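Local coordinates for salicylic acid-binding protein 2 (Nicotiana tabacum, PDB 1Y7I) that hydrolyses methyl salicylate to salicylic acid, a step in the signalling that activates systemic acquired resistance in tobacco, at residues His11-Gly16 / Met149-Lys154; Gln162-Glu167 / Asp237-Leu242. One frame throughout, in Å; residues are numbered along the deposited sequence.

How the contacts relate
Contact 1 and contact 2 lie in series along the chain and neither nests nor crosses. The loop 11-16 leaves strand 6-10 of the central parallel sheet. Contact 1 closes after 132 intervening residues, where strand 147-150 of the small antiparallel sheet runs into helix 153-160. Shortly after that helix, 162-167 opens contact 2. It closes after 69 more residues at 237-242, which follows the last strand of the parallel sheet, 229-233. The piece from 149 to 167 is thus tied at its two ends to two different loops of the core, 11-16 and the one holding 237-242. The two contacts touch through His15 and Met239, and both reach the bound salicylate.

Contact 1 (His11-Gly16 / Met149-Lys154); sequences HGACHG and MFFGPK. With SAL (2-hydroxybenzoic acid), chain E.
Ala13 and Cys14 pack against Met149 and Phe151 in a buried, mainly apolar contact with a sulfur-aromatic element. It joins the loop after strand 6-10 to the place where strand 147-150 turns toward helix 153-160. Cys14 SG stands over one face of the Phe151 ring, 3.8 Å from its centroid and only 20° off the ring normal. It is displaced toward the rim, so that Phe151 CD2 is its nearest ring atom. The first torsion of Cys14 (chi1 -54°) places the sulfur opposite the carbonyl carbon, where Cys14 SG also lies 3.2 Å from Met149 O. Ala13 flanks the same ring. Ala13 O approaches Phe151 CE2 obliquely at 3.1 Å. Ala13 O also accepts a nearly straight bond from His15 ND1 (3.1 Å, 173°), which arrives well above the carbonyl plane but in the plane of the imidazole. Met149, a selenomethionine here, extends from its backbone and then bends at its last torsion. The bend brings Met149 CE against Ala13 CB at 3.3 Å, tighter than usual carbon contact. The Phe151 ring also reaches the ligand, with Phe151 CZ 3.7 Å from salicylate C1. The ring of Phe155, in helix 153-160, also meets that of Phe151. A type II turn runs from Gly12 to His15, and Ala13 N within it donates to the carboxylate atom O2' of salicylate at 3.0 Å. The contact therefore builds one wall of the salicylate pocket. A backbone N-H offered by the loop after this strand, close to the nucleophile Ser81, is consistent with the oxyanion hole of alpha/beta hydrolases.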
ATOM      1  N   HIS B  11       5.737  -0.727 -11.487  1.00 12.37           N
ATOM      2  CA  HIS B  11       4.290  -0.573 -11.502  1.00 12.27           C
ATOM      3  C   HIS B  11       3.796   0.411 -12.543  1.00 12.10           C
ATOM      4  O   HIS B  11       4.571   1.191 -13.104  1.00 11.59           O
ATOM      5  CB  HIS B  11       3.824  -0.120 -10.115  1.00 12.84           C
ATOM      6  CG  HIS B  11       4.313   1.244  -9.739  1.00 14.00           C
ATOM      7  ND1 HIS B  11       3.763   2.396 -10.261  1.00 13.72           N
ATOM      8  CD2 HIS B  11       5.331   1.643  -8.939  1.00 14.39           C
ATOM      9  CE1 HIS B  11       4.420   3.444  -9.799  1.00 15.74           C
ATOM     10  NE2 HIS B  11       5.378   3.015  -8.995  1.00 14.18           N
ATOM     11  N   GLY B  12       2.490   0.367 -12.786  1.00 13.70           N
ATOM     12  CA  GLY B  12       1.866   1.262 -13.746  1.00 13.86           C
ATOM     13  C   GLY B  12       1.379   2.533 -13.073  1.00 13.90           C
ATOM     14  O   GLY B  12       1.743   2.812 -11.934  1.00 12.42           O
ATOM     15  N   ALA B  13       0.534   3.293 -13.768  1.00 16.22           N
ATOM     16  CA  ALA B  13       0.018   4.553 -13.247  1.00 14.89           C
ATOM     17  C   ALA B  13      -0.925   4.432 -12.063  1.00 17.03           C
ATOM     18  O   ALA B  13      -1.806   3.568 -12.026  1.00 15.82           O
ATOM     19  CB  ALA B  13      -0.671   5.327 -14.353  1.00 15.00           C
ATOM     20  N   CYS B  14      -0.730   5.328 -11.102  1.00 16.40           N
ATOM     21  CA  CYS B  14      -1.554   5.376  -9.919  1.00 16.61           C
ATOM     22  C   CYS B  14      -1.292   4.235  -8.947  1.00 17.50           C
ATOM     23  O   CYS B  14      -1.907   4.166  -7.883  1.00 17.74           O
ATOM     24  CB  CYS B  14      -3.033   5.417 -10.326  1.00 20.45           C
ATOM     25  SG  CYS B  14      -3.422   6.784 -11.487  1.00 20.51           S
ATOM     26  N   HIS B  15      -0.376   3.338  -9.298  1.00 17.31           N
ATOM     27  CA  HIS B  15      -0.057   2.230  -8.407  1.00 15.54           C
ATOM     28  C   HIS B  15       1.353   2.374  -7.827  1.00 14.87           C
ATOM     29  O   HIS B  15       2.002   3.399  -8.013  1.00 14.47           O
ATOM     30  CB  HIS B  15      -0.212   0.893  -9.145  1.00 16.04           C
ATOM     31  CG  HIS B  15      -1.639   0.496  -9.371  1.00 14.46           C
ATOM     32  ND1 HIS B  15      -2.484   1.198 -10.201  1.00 16.55           N
ATOM     33  CD2 HIS B  15      -2.375  -0.522  -8.858  1.00 16.25           C
ATOM     34  CE1 HIS B  15      -3.680   0.633 -10.193  1.00 19.06           C
ATOM     35  NE2 HIS B  15      -3.641  -0.413  -9.385  1.00 16.20           N
ATOM     36  N   GLY B  16       1.823   1.348  -7.119  1.00 16.08           N
ATOM     37  CA  GLY B  16       3.152   1.405  -6.523  1.00 14.57           C
ATOM     38  C   GLY B  16       3.781   0.027  -6.417  1.00 15.13           C
ATOM     39  O   GLY B  16       3.226  -0.948  -6.923  1.00 14.39           O
HETATM   40  N   MSE B 149      -3.499  12.437 -13.810  1.00 34.11           N
HETATM   41  CA  MSE B 149      -4.480  11.396 -14.088  1.00 34.85           C
HETATM   42  C   MSE B 149      -4.703  10.517 -12.860  1.00 33.59           C
HETATM   43  O   MSE B 149      -3.779   9.855 -12.384  1.00 33.56           O
HETATM   44  CB  MSE B 149      -4.000  10.539 -15.263  1.00 38.18           C
HETATM   45  CG  MSE B 149      -4.828   9.295 -15.515  1.00 42.19           C
HETATM   46 SE   MSE B 149      -4.099   8.272 -16.978  1.00 56.10          SE
HETATM   47  CE  MSE B 149      -2.602   7.459 -16.059  1.00 48.29           C
ATOM     48  N   PHE B 150      -5.934  10.504 -12.362  1.00 31.89           N
ATOM     49  CA  PHE B 150      -6.284   9.721 -11.180  1.00 30.11           C
ATOM     50  C   PHE B 150      -7.471   8.801 -11.472  1.00 30.39           C
ATOM     51  O   PHE B 150      -8.592   9.268 -11.673  1.00 29.70           O
ATOM     52  CB  PHE B 150      -6.613  10.680 -10.028  1.00 30.16           C
ATOM     53  CG  PHE B 150      -6.742  10.014  -8.686  1.00 29.81           C
ATOM     54  CD1 PHE B 150      -5.798   9.090  -8.254  1.00 31.50           C
ATOM     55  CD2 PHE B 150      -7.789  10.340  -7.835  1.00 33.69           C
ATOM     56  CE1 PHE B 150      -5.897   8.496  -6.994  1.00 31.66           C
ATOM     57  CE2 PHE B 150      -7.897   9.751  -6.569  1.00 34.28           C
ATOM     58  CZ  PHE B 150      -6.945   8.827  -6.150  1.00 32.48           C
ATOM     59  N   PHE B 151      -7.224   7.492 -11.506  1.00 29.56           N
ATOM     60  CA  PHE B 151      -8.292   6.535 -11.778  1.00 27.42           C
ATOM     61  C   PHE B 151      -9.352   6.586 -10.686  1.00 28.55           C
ATOM     62  O   PHE B 151      -9.035   6.713  -9.504  1.00 28.38           O
ATOM     63  CB  PHE B 151      -7.749   5.100 -11.879  1.00 27.15           C
ATOM     64  CG  PHE B 151      -6.650   4.928 -12.897  1.00 24.44           C
ATOM     65  CD1 PHE B 151      -6.703   5.596 -14.116  1.00 25.25           C
ATOM     66  CD2 PHE B 151      -5.552   4.118 -12.626  1.00 25.70           C
ATOM     67  CE1 PHE B 151      -5.680   5.467 -15.049  1.00 28.23           C
ATOM     68  CE2 PHE B 151      -4.520   3.980 -13.553  1.00 26.82           C
ATOM     69  CZ  PHE B 151      -4.584   4.659 -14.766  1.00 27.66           C
ATOM     70  N   GLY B 152     -10.611   6.495 -11.101  1.00 28.76           N
ATOM     71  CA  GLY B 152     -11.716   6.510 -10.161  1.00 29.45           C
ATOM     72  C   GLY B 152     -12.110   5.082  -9.832  1.00 29.81           C
ATOM     73  O   GLY B 152     -11.627   4.153 -10.478  1.00 30.88           O
ATOM     74  N   PRO B 153     -12.997   4.871  -8.849  1.00 30.21           N
ATOM     75  CA  PRO B 153     -13.439   3.530  -8.450  1.00 30.07           C
ATOM     76  C   PRO B 153     -14.126   2.699  -9.533  1.00 30.10           C
ATOM     77  O   PRO B 153     -14.046   1.471  -9.524  1.00 29.26           O
ATOM     78  CB  PRO B 153     -14.361   3.815  -7.269  1.00 28.96           C
ATOM     79  CG  PRO B 153     -14.942   5.146  -7.620  1.00 31.06           C
ATOM     80  CD  PRO B 153     -13.733   5.905  -8.098  1.00 30.30           C
ATOM     81  N   LYS B 154     -14.808   3.366 -10.456  1.00 31.34           N
ATOM     82  CA  LYS B 154     -15.512   2.673 -11.527  1.00 31.34           C
ATOM     83  C   LYS B 154     -14.543   2.197 -12.602  1.00 29.47           C
ATOM     84  O   LYS B 154     -14.622   1.058 -13.064  1.00 29.14           O
ATOM     85  CB  LYS B 154     -16.568   3.599 -12.142  1.00 33.59           C
ATOM     86  CG  LYS B 154     -17.639   4.070 -11.157  1.00 36.72           C
ATOM     87  CD  LYS B 154     -18.631   5.031 -11.817  1.00 39.59           C
ATOM     88  CE  LYS B 154     -19.705   5.497 -10.836  1.00 41.05           C
ATOM     89  NZ  LYS B 154     -20.695   6.433 -11.462  1.00 43.02           N
TER
HETATM   90  C1' SAL E 503      -2.032   2.091 -16.421  1.00 28.60           C
HETATM   91  O1' SAL E 503      -2.356   1.030 -15.721  1.00 30.20           O
HETATM   92  O2' SAL E 503      -0.940   2.640 -16.248  1.00 27.70           O
HETATM   93  C1  SAL E 503      -3.026   2.575 -17.397  1.00 28.00           C
HETATM   94  C2  SAL E 503      -2.744   3.735 -18.199  1.00 27.66           C
HETATM   95  C3  SAL E 503      -3.697   4.190 -19.131  1.00 26.37           C
HETATM   96  C4  SAL E 503      -4.918   3.509 -19.286  1.00 25.09           C
HETATM   97  C5  SAL E 503      -5.212   2.368 -18.511  1.00 27.26           C
HETATM   98  C6  SAL E 503      -4.280   1.909 -17.585  1.00 25.52           C
HETATM   99  O2  SAL E 503      -1.584   4.445 -18.098  1.00 29.61           O

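Contact 2 (Gln162-Glu167 / Asp237-Leu242); sequences QLCSPE and DHMAML. With SAL (2-hydroxybenzoic acid), chain E.
Asp237 reaches across to Leu163 and Cys164. Its CB lies beside the Gln162 side chain. From there CG turns between the backbone N and the carbonyl carbon (chi1 59°), and the two carboxylate oxygens part ways. OD1 stays near its own backbone and accepts a weak bond from Met239 N. OD2 points across the contact. Its anti lone pair takes the N-H of Leu163, with 2.8 Å from Leu163 N to Asp237 OD2 and a bent angle of 143°. Cys164 SG lies 3.3 Å from Asp237 OD2. Cys164 SG also packs 3.8 Å from Met239 CB and 4.0 Å from Leu242 CB. The carboxylate thus spans both backbones, and the nearby start of helix 240-243 may favour its negative charge. Next in the chain is the catalytic His238. His238 NE2 donates to salicylate O1', which lies in the ring plane, at 2.8 Å, while its ND1 is held by Asp210 of the charge relay. Met239 is the N-cap of helix 240-243, and it also packs on His80 at the end of strand 75-80. Ser165 caps helix 166-175, whose first residue, Pro166, meets Pro25 of the second subunit. The contact thus joins the loop between helices 153-160 and 166-175 to the catalytic histidine loop and the start of helix 240-243.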
ATOM      1  N   GLN B 162     -11.701  -5.930 -13.264  1.00 23.53           N
ATOM      2  CA  GLN B 162     -12.908  -6.698 -13.575  1.00 23.25           C
ATOM      3  C   GLN B 162     -12.825  -8.181 -13.228  1.00 23.00           C
ATOM      4  O   GLN B 162     -13.832  -8.798 -12.902  1.00 21.06           O
ATOM      5  CB  GLN B 162     -13.255  -6.539 -15.061  1.00 26.29           C
ATOM      6  CG  GLN B 162     -12.181  -5.785 -15.847  1.00 29.18           C
ATOM      7  CD  GLN B 162     -11.399  -6.654 -16.781  1.00 26.85           C
ATOM      8  OE1 GLN B 162     -10.321  -6.284 -17.216  1.00 35.52           O
ATOM      9  NE2 GLN B 162     -11.938  -7.807 -17.112  1.00 27.31           N
ATOM     10  N   LEU B 163     -11.637  -8.770 -13.306  1.00 21.77           N
ATOM     11  CA  LEU B 163     -11.521 -10.190 -12.994  1.00 20.47           C
ATOM     12  C   LEU B 163     -10.801 -10.442 -11.677  1.00 21.65           C
ATOM     13  O   LEU B 163     -10.456 -11.584 -11.353  1.00 21.11           O
ATOM     14  CB  LEU B 163     -10.815 -10.932 -14.132  1.00 20.13           C
ATOM     15  CG  LEU B 163     -11.544 -11.012 -15.479  1.00 22.73           C
ATOM     16  CD1 LEU B 163     -10.656 -11.756 -16.470  1.00 24.66           C
ATOM     17  CD2 LEU B 163     -12.888 -11.750 -15.328  1.00 22.07           C
ATOM     18  N   CYS B 164     -10.569  -9.374 -10.921  1.00 19.63           N
ATOM     19  CA  CYS B 164      -9.896  -9.491  -9.631  1.00 19.80           C
ATOM     20  C   CYS B 164     -10.934  -9.576  -8.510  1.00 21.29           C
ATOM     21  O   CYS B 164     -12.134  -9.481  -8.763  1.00 22.66           O
ATOM     22  CB  CYS B 164      -8.966  -8.294  -9.400  1.00 18.62           C
ATOM     23  SG  CYS B 164      -7.506  -8.259 -10.476  1.00 16.02           S
ATOM     24  N   SER B 165     -10.469  -9.736  -7.276  1.00 20.11           N
ATOM     25  CA  SER B 165     -11.361  -9.871  -6.128  1.00 23.32           C
ATOM     26  C   SER B 165     -11.702  -8.559  -5.435  1.00 23.69           C
ATOM     27  O   SER B 165     -11.017  -7.553  -5.603  1.00 23.95           O
ATOM     28  CB  SER B 165     -10.741 -10.804  -5.085  1.00 23.87           C
ATOM     29  OG  SER B 165      -9.659 -10.161  -4.434  1.00 24.33           O
ATOM     30  N   PRO B 166     -12.777  -8.556  -4.636  1.00 23.80           N
ATOM     31  CA  PRO B 166     -13.146  -7.326  -3.935  1.00 23.29           C
ATOM     32  C   PRO B 166     -12.025  -6.897  -2.976  1.00 22.04           C
ATOM     33  O   PRO B 166     -11.876  -5.714  -2.681  1.00 22.63           O
ATOM     34  CB  PRO B 166     -14.444  -7.707  -3.220  1.00 24.33           C
ATOM     35  CG  PRO B 166     -14.328  -9.192  -3.036  1.00 26.89           C
ATOM     36  CD  PRO B 166     -13.740  -9.636  -4.359  1.00 23.62           C
ATOM     37  N   GLU B 167     -11.236  -7.854  -2.495  1.00 20.81           N
ATOM     38  CA  GLU B 167     -10.133  -7.517  -1.603  1.00 19.58           C
ATOM     39  C   GLU B 167      -9.122  -6.692  -2.405  1.00 19.66           C
ATOM     40  O   GLU B 167      -8.656  -5.653  -1.943  1.00 16.51           O
ATOM     41  CB  GLU B 167      -9.465  -8.782  -1.054  1.00 20.73           C
ATOM     42  CG  GLU B 167     -10.303  -9.597  -0.052  1.00 22.97           C
ATOM     43  CD  GLU B 167     -11.476 -10.338  -0.686  1.00 24.86           C
ATOM     44  OE1 GLU B 167     -11.428 -10.604  -1.902  1.00 23.02           O
ATOM     45  OE2 GLU B 167     -12.442 -10.674   0.048  1.00 27.38           O
ATOM     46  N   ASP B 237      -6.960 -10.076 -16.493  1.00 17.35           N
ATOM     47  CA  ASP B 237      -7.373  -8.714 -16.796  1.00 19.51           C
ATOM     48  C   ASP B 237      -6.119  -7.846 -16.748  1.00 18.36           C
ATOM     49  O   ASP B 237      -4.999  -8.367 -16.763  1.00 16.77           O
ATOM     50  CB  ASP B 237      -8.437  -8.198 -15.806  1.00 20.30           C
ATOM     51  CG  ASP B 237      -7.974  -8.212 -14.355  1.00 24.89           C
ATOM     52  OD1 ASP B 237      -6.747  -8.194 -14.090  1.00 24.33           O
ATOM     53  OD2 ASP B 237      -8.860  -8.218 -13.464  1.00 24.95           O
ATOM     54  N   HIS B 238      -6.304  -6.533 -16.679  1.00 16.26           N
ATOM     55  CA  HIS B 238      -5.181  -5.594 -16.645  1.00 16.61           C
ATOM     56  C   HIS B 238      -4.197  -5.866 -15.505  1.00 15.16           C
ATOM     57  O   HIS B 238      -2.993  -5.724 -15.686  1.00 12.91           O
ATOM     58  CB  HIS B 238      -5.697  -4.156 -16.526  1.00 15.98           C
ATOM     59  CG  HIS B 238      -4.644  -3.118 -16.754  1.00 18.33           C
ATOM     60  ND1 HIS B 238      -3.949  -3.013 -17.941  1.00 18.16           N
ATOM     61  CD2 HIS B 238      -4.170  -2.135 -15.952  1.00 17.18           C
ATOM     62  CE1 HIS B 238      -3.094  -2.008 -17.861  1.00 17.05           C
ATOM     63  NE2 HIS B 238      -3.209  -1.458 -16.664  1.00 19.42           N
HETATM   64  N   MSE B 239      -4.711  -6.259 -14.341  1.00 14.15           N
HETATM   65  CA  MSE B 239      -3.860  -6.537 -13.175  1.00 18.30           C
HETATM   66  C   MSE B 239      -3.459  -8.014 -13.119  1.00 17.04           C
HETATM   67  O   MSE B 239      -3.902  -8.740 -12.234  1.00 16.35           O
HETATM   68  CB  MSE B 239      -4.592  -6.200 -11.873  1.00 20.55           C
HETATM   69  CG  MSE B 239      -5.248  -4.848 -11.830  1.00 27.45           C
HETATM   70 SE   MSE B 239      -4.018  -3.454 -12.264  1.00 43.90          SE
HETATM   71  CE  MSE B 239      -2.968  -3.462 -10.639  1.00 33.13           C
ATOM     72  N   ALA B 240      -2.618  -8.452 -14.054  1.00 17.42           N
ATOM     73  CA  ALA B 240      -2.201  -9.848 -14.089  1.00 16.74           C
ATOM     74  C   ALA B 240      -1.462 -10.301 -12.834  1.00 14.71           C
ATOM     75  O   ALA B 240      -1.546 -11.470 -12.458  1.00 14.36           O
ATOM     76  CB  ALA B 240      -1.348 -10.117 -15.329  1.00 16.72           C
HETATM   77  N   MSE B 241      -0.737  -9.400 -12.177  1.00 15.28           N
HETATM   78  CA  MSE B 241      -0.028  -9.812 -10.972  1.00 13.96           C
HETATM   79  C   MSE B 241      -0.969  -9.979  -9.783  1.00 15.46           C
HETATM   80  O   MSE B 241      -0.552 -10.429  -8.707  1.00 13.89           O
HETATM   81  CB  MSE B 241       1.128  -8.857 -10.630  1.00 17.33           C
HETATM   82  CG  MSE B 241       0.755  -7.497 -10.097  1.00 22.63           C
HETATM   83 SE   MSE B 241      -0.183  -6.459 -11.405  1.00 42.38          SE
HETATM   84  CE  MSE B 241       1.281  -6.070 -12.620  1.00 31.64           C
ATOM     85  N   LEU B 242      -2.243  -9.641  -9.971  1.00 14.63           N
ATOM     86  CA  LEU B 242      -3.217  -9.796  -8.889  1.00 15.10           C
ATOM     87  C   LEU B 242      -4.213 -10.937  -9.152  1.00 15.65           C
ATOM     88  O   LEU B 242      -4.653 -11.602  -8.216  1.00 18.03           O
ATOM     89  CB  LEU B 242      -3.978  -8.482  -8.650  1.00 15.49           C
ATOM     90  CG  LEU B 242      -3.063  -7.289  -8.344  1.00 18.72           C
ATOM     91  CD1 LEU B 242      -3.864  -5.990  -8.282  1.00 17.19           C
ATOM     92  CD2 LEU B 242      -2.323  -7.545  -7.039  1.00 15.51           C
TER
HETATM   93  C1' SAL E 503      -2.032   2.091 -16.421  1.00 28.60           C
HETATM   94  O1' SAL E 503      -2.356   1.030 -15.721  1.00 30.20           O
HETATM   95  O2' SAL E 503      -0.940   2.640 -16.248  1.00 27.70           O
HETATM   96  C1  SAL E 503      -3.026   2.575 -17.397  1.00 28.00           C
HETATM   97  C2  SAL E 503      -2.744   3.735 -18.199  1.00 27.66           C
HETATM   98  C3  SAL E 503      -3.697   4.190 -19.131  1.00 26.37           C
HETATM   99  C4  SAL E 503      -4.918   3.509 -19.286  1.00 25.09           C
HETATM  100  C5  SAL E 503      -5.212   2.368 -18.511  1.00 27.26           C
HETATM  101  C6  SAL E 503      -4.280   1.909 -17.585  1.00 25.52           C
HETATM  102  O2  SAL E 503      -1.584   4.445 -18.098  1.00 29.61           O